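Local coordinates for protein EF0056 (Enterococcus faecalis, PDB 6ORI) that is of unknown function but is part of a calcium-binding, immunoglobulin-like enterococcal surface protein, probably linked to biofilm formation, at residues A[225-228]-A[229-233]; A[381-384]-A[385-389]. One frame throughout, in Å; residues are numbered along the deposited sequence.

Contact 1 (A[225-228]-A[229-233])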
loop_
_atom_site.group_PDB
_atom_site.type_symbol
_atom_site.label_atom_id
_atom_site.label_comp_id
_atom_site.label_asym_id
_atom_site.label_seq_id
_atom_site.Cartn_x
_atom_site.Cartn_y
_atom_site.Cartn_z
ATOM N N ILE A 225 -9.070 -1.341 -21.204
ATOM C CA ILE A 225 -8.072 -2.405 -21.077
ATOM C C ILE A 225 -8.722 -3.592 -20.430
ATOM O O ILE A 225 -9.819 -3.472 -19.860
ATOM C CB ILE A 225 -6.780 -1.984 -20.345
ATOM C CG1 ILE A 225 -7.009 -1.684 -18.875
ATOM C CG2 ILE A 225 -6.178 -0.751 -21.033
ATOM C CD1 ILE A 225 -5.727 -1.579 -18.084
ATOM N N GLN A 226 -8.086 -4.742 -20.525
ATOM C CA GLN A 226 -8.740 -5.957 -20.090
ATOM C C GLN A 226 -7.786 -6.930 -19.451
ATOM O O GLN A 226 -6.555 -6.835 -19.564
ATOM C CB GLN A 226 -9.401 -6.614 -21.280
ATOM C CG GLN A 226 -8.432 -7.124 -22.299
ATOM C CD GLN A 226 -9.124 -7.926 -23.364
ATOM O OE1 GLN A 226 -8.899 -9.136 -23.515
ATOM N NE2 GLN A 226 -9.989 -7.274 -24.093
ATOM N N THR A 227 -8.357 -7.897 -18.768
ATOM C CA THR A 227 -7.581 -9.042 -18.356
ATOM C C THR A 227 -7.253 -9.906 -19.576
ATOM O O THR A 227 -7.951 -9.830 -20.593
ATOM C CB THR A 227 -8.328 -9.852 -17.294
ATOM O OG1 THR A 227 -9.565 -10.311 -17.828
ATOM C CG2 THR A 227 -8.612 -8.973 -16.073
ATOM N N LYS A 228 -6.231 -10.740 -19.456
ATOM C CA LYS A 228 -5.795 -11.595 -20.578
ATOM C C LYS A 228 -6.967 -12.369 -21.158
ATOM O O LYS A 228 -7.141 -12.433 -22.375
ATOM C CB LYS A 228 -4.689 -12.557 -20.152
ATOM C CG LYS A 228 -4.154 -13.443 -21.310
ATOM C CD LYS A 228 -2.774 -14.018 -21.011
ATOM C CE LYS A 228 -2.724 -14.820 -19.708
ATOM N NZ LYS A 228 -2.561 -16.282 -19.934
ATOM N N ASP A 229 -7.805 -12.919 -20.290
ATOM C CA ASP A 229 -8.942 -13.722 -20.749
ATOM C C ASP A 229 -10.187 -12.933 -21.191
ATOM O O ASP A 229 -11.179 -13.526 -21.628
ATOM C CB ASP A 229 -9.308 -14.798 -19.715
ATOM C CG ASP A 229 -9.795 -14.233 -18.392
ATOM O OD1 ASP A 229 -10.133 -13.038 -18.310
ATOM O OD2 ASP A 229 -9.868 -15.021 -17.424
ATOM N N GLY A 230 -10.151 -11.608 -21.098
ATOM C CA GLY A 230 -11.294 -10.794 -21.460
ATOM C C GLY A 230 -12.380 -10.638 -20.402
ATOM O O GLY A 230 -13.291 -9.834 -20.579
ATOM N N SER A 231 -12.247 -11.359 -19.289
ATOM C CA SER A 231 -13.301 -11.354 -18.264
ATOM C C SER A 231 -13.439 -10.016 -17.535
ATOM O O SER A 231 -14.542 -9.583 -17.196
ATOM C CB SER A 231 -13.073 -12.485 -17.254
ATOM O OG SER A 231 -11.921 -12.261 -16.431
ATOM N N GLY A 232 -12.303 -9.353 -17.304
ATOM C CA GLY A 232 -12.284 -8.104 -16.559
ATOM C C GLY A 232 -11.899 -6.929 -17.438
ATOM O O GLY A 232 -11.186 -7.124 -18.428
ATOM N N SER A 233 -12.347 -5.731 -17.086
ATOM C CA SER A 233 -12.114 -4.556 -17.914
ATOM C C SER A 233 -12.305 -3.264 -17.149
ATOM O O SER A 233 -12.924 -3.242 -16.098
ATOM C CB SER A 233 -13.050 -4.583 -19.117
ATOM O OG SER A 233 -14.353 -4.962 -18.706
#
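Thr-227 turns its side chain into the loop toward Asp-229 and Gly-232. Its CB lies 3.8 Å from OD1 of Asp-229. The CG2 methyl, set beside the backbone N, packs 3.8 Å from CA of Gly-232, where the absence of a CB lets the two come this close. The tip, OG1, held between the backbone N and carbonyl carbon (chi1 60°), works twice: it donates to Asp-229 OD1 at 2.8 Å, nearly along that oxygen's C-O axis, and accepts from Gly-232 N at 2.9 Å, close to straight at 164°.

Thr-227 also opens a type I beta turn closed by Gly-230 N to Thr-227 O (2.9 Å); Gly-230, with positive phi, adopts a conformation easy for a residue without CB. Asp-229 OD1 takes Ser-231 N at 2.9 Å from above the carboxylate plane, an Asx turn, and the Ser-231 hydroxyl at 2.7 Å on the syn side. The loop joins strands 211-221 and 239-248, and Ser-231 OG accepts from Lys-301 N of strand 300-304. The amide of Thr-227 bonds to Gly-232 O at 3.0 Å.

Three donors thus converge on one carboxylate oxygen, which probably stabilises the ionised aspartate and restricts its rotation.

Contact 2 (A[381-384]-A[385-389])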
loop_
_atom_site.group_PDB
_atom_site.type_symbol
_atom_site.label_atom_id
_atom_site.label_comp_id
_atom_site.label_asym_id
_atom_site.label_seq_id
_atom_site.Cartn_x
_atom_site.Cartn_y
_atom_site.Cartn_z
ATOM N N LEU A 381 -10.234 -7.383 5.543
ATOM C CA LEU A 381 -10.990 -8.627 5.671
ATOM C C LEU A 381 -11.684 -8.638 7.009
ATOM O O LEU A 381 -11.137 -8.129 7.999
ATOM C CB LEU A 381 -10.060 -9.841 5.548
ATOM C CG LEU A 381 -9.237 -9.941 4.259
ATOM C CD1 LEU A 381 -8.504 -11.261 4.220
ATOM C CD2 LEU A 381 -10.062 -9.779 3.009
ATOM N N SER A 382 -12.869 -9.237 7.056
ATOM C CA SER A 382 -13.593 -9.400 8.311
ATOM C C SER A 382 -14.079 -10.819 8.412
ATOM O O SER A 382 -14.186 -11.537 7.396
ATOM C CB SER A 382 -14.753 -8.424 8.427
ATOM O OG SER A 382 -15.669 -8.640 7.380
ATOM N N ASP A 383 -14.344 -11.248 9.631
ATOM C CA ASP A 383 -15.019 -12.526 9.832
ATOM C C ASP A 383 -16.521 -12.379 9.564
ATOM O O ASP A 383 -17.017 -11.312 9.181
ATOM C CB ASP A 383 -14.680 -13.119 11.213
ATOM C CG ASP A 383 -15.231 -12.328 12.385
ATOM O OD1 ASP A 383 -16.172 -11.542 12.236
ATOM O OD2 ASP A 383 -14.673 -12.517 13.493
ATOM N N THR A 384 -17.251 -13.455 9.786
ATOM C CA THR A 384 -18.660 -13.463 9.488
ATOM C C THR A 384 -19.445 -12.496 10.358
ATOM O O THR A 384 -20.530 -12.068 9.976
ATOM C CB THR A 384 -19.147 -14.895 9.604
ATOM O OG1 THR A 384 -20.456 -14.995 9.065
ATOM C CG2 THR A 384 -19.088 -15.424 11.039
ATOM N N ASN A 385 -18.892 -12.130 11.506
ATOM C CA ASN A 385 -19.501 -11.157 12.402
ATOM C C ASN A 385 -18.962 -9.736 12.204
ATOM O O ASN A 385 -19.103 -8.890 13.072
ATOM C CB ASN A 385 -19.313 -11.586 13.857
ATOM C CG ASN A 385 -20.404 -12.496 14.339
ATOM O OD1 ASN A 385 -21.414 -12.707 13.675
ATOM N ND2 ASN A 385 -20.212 -13.035 15.516
ATOM N N LYS A 386 -18.364 -9.482 11.040
ATOM C CA LYS A 386 -17.923 -8.131 10.644
ATOM C C LYS A 386 -16.715 -7.612 11.446
ATOM O O LYS A 386 -16.352 -6.443 11.331
ATOM C CB LYS A 386 -19.081 -7.125 10.708
ATOM C CG LYS A 386 -20.260 -7.546 9.857
ATOM C CD LYS A 386 -21.424 -6.558 9.878
ATOM C CE LYS A 386 -22.247 -6.669 11.136
ATOM N NZ LYS A 386 -23.404 -5.713 11.076
ATOM N N LYS A 387 -16.082 -8.484 12.218
ATOM C CA LYS A 387 -14.921 -8.113 13.010
ATOM C C LYS A 387 -13.667 -8.202 12.139
ATOM O O LYS A 387 -13.484 -9.147 11.356
ATOM C CB LYS A 387 -14.847 -8.975 14.261
ATOM C CG LYS A 387 -16.159 -8.877 15.063
ATOM C CD LYS A 387 -16.018 -9.118 16.531
ATOM C CE LYS A 387 -17.356 -8.856 17.251
ATOM N NZ LYS A 387 -17.860 -7.456 17.074
ATOM N N LEU A 388 -12.827 -7.180 12.253
ATOM C CA LEU A 388 -11.618 -7.050 11.462
ATOM C C LEU A 388 -10.627 -8.161 11.713
ATOM O O LEU A 388 -10.200 -8.377 12.859
ATOM C CB LEU A 388 -10.985 -5.706 11.803
ATOM C CG LEU A 388 -9.615 -5.404 11.185
ATOM C CD1 LEU A 388 -9.639 -5.353 9.682
ATOM C CD2 LEU A 388 -9.035 -4.104 11.756
ATOM N N ILE A 389 -10.201 -8.851 10.666
ATOM C CA ILE A 389 -9.087 -9.777 10.821
ATOM C C ILE A 389 -7.838 -8.934 11.048
ATOM O O ILE A 389 -7.505 -8.068 10.254
ATOM C CB ILE A 389 -8.918 -10.689 9.597
ATOM C CG1 ILE A 389 -10.208 -11.455 9.317
ATOM C CG2 ILE A 389 -7.739 -11.649 9.790
ATOM C CD1 ILE A 389 -10.757 -12.261 10.499
HETATM O O HOH W 1 -22.968 -12.214 11.501
#
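The chain reverses between Ser-382 and Leu-388, a non-hydrogen-bonded antiparallel pair with two hydrogen bonds between their neighbours, Ile-389 N to Leu-381 O (2.9 Å) and Asp-383 N to Lys-387 O (2.9 Å), the latter in the carbonyl plane.

With CG of Asp-383 between its backbone N and carbonyl carbon (chi1 67°), the end of the side chain comes in toward the amides of Asn-385 and Lys-387. OD1 receives Lys-387 N at 3.1 Å from above the carboxylate plane, 49° out of it. Asn-385 N adds a weak bond to the same oxygen, so a short acidic side chain gathers two amides that the turn brings together. Its other oxygen, OD2, is held by Ser-204. Lys-387 runs alongside Asp-383, its CB 3.6 Å from OD2, but its ammonium group leads away to a salt bridge with Asp-202.

The reversal is a type I turn followed by a G1 bulge, the 3:5 hairpin: the turn runs from Asp-383 to Lys-386, closed by Lys-386 N to Asp-383 O, within the connection from strand 375-382 to strand 394-398. Lys-386 takes the left-handed bulge position, commonly glycine or asparagine, and its side chain heads away from segment 381-384. At the outer edge one water donates both to Thr-384 O and to Asn-385 OD1, joining side-chain amide to backbone.

On the buried side, Leu-381 and Ile-389 meet through CB and CG1 at 4.1 Å, and both touch Trp-263. Ile-389 reaches further with CD1, 4.1 Å from Asp-383 CB, so that branched aliphatic chain covers the base of the aspartate. Leu-388 starts out away from segment 381-384 and packs on Tyr-198, though its CD1 returns to 3.6 Å from Leu-381 O.

From the N terminus, the chain first passes through the large sheet that includes strand 31-38, then completes strand 211-221 and enters contact 1, which closes a tight loop before strand 239-248. Its surroundings draw in strands 277-284, 300-304 and 340-348 of the same five-stranded sheet. Much later, at the end of strand 375-382, contact 2 closes a second local loop on the way to strand 394-398 and ties the end of strand 375-382 to the segment around Asp-202 and Ser-204. The two are in series, neither nesting nor crossing: their centres are 30 Å apart and their nearest atoms about 19 Å apart.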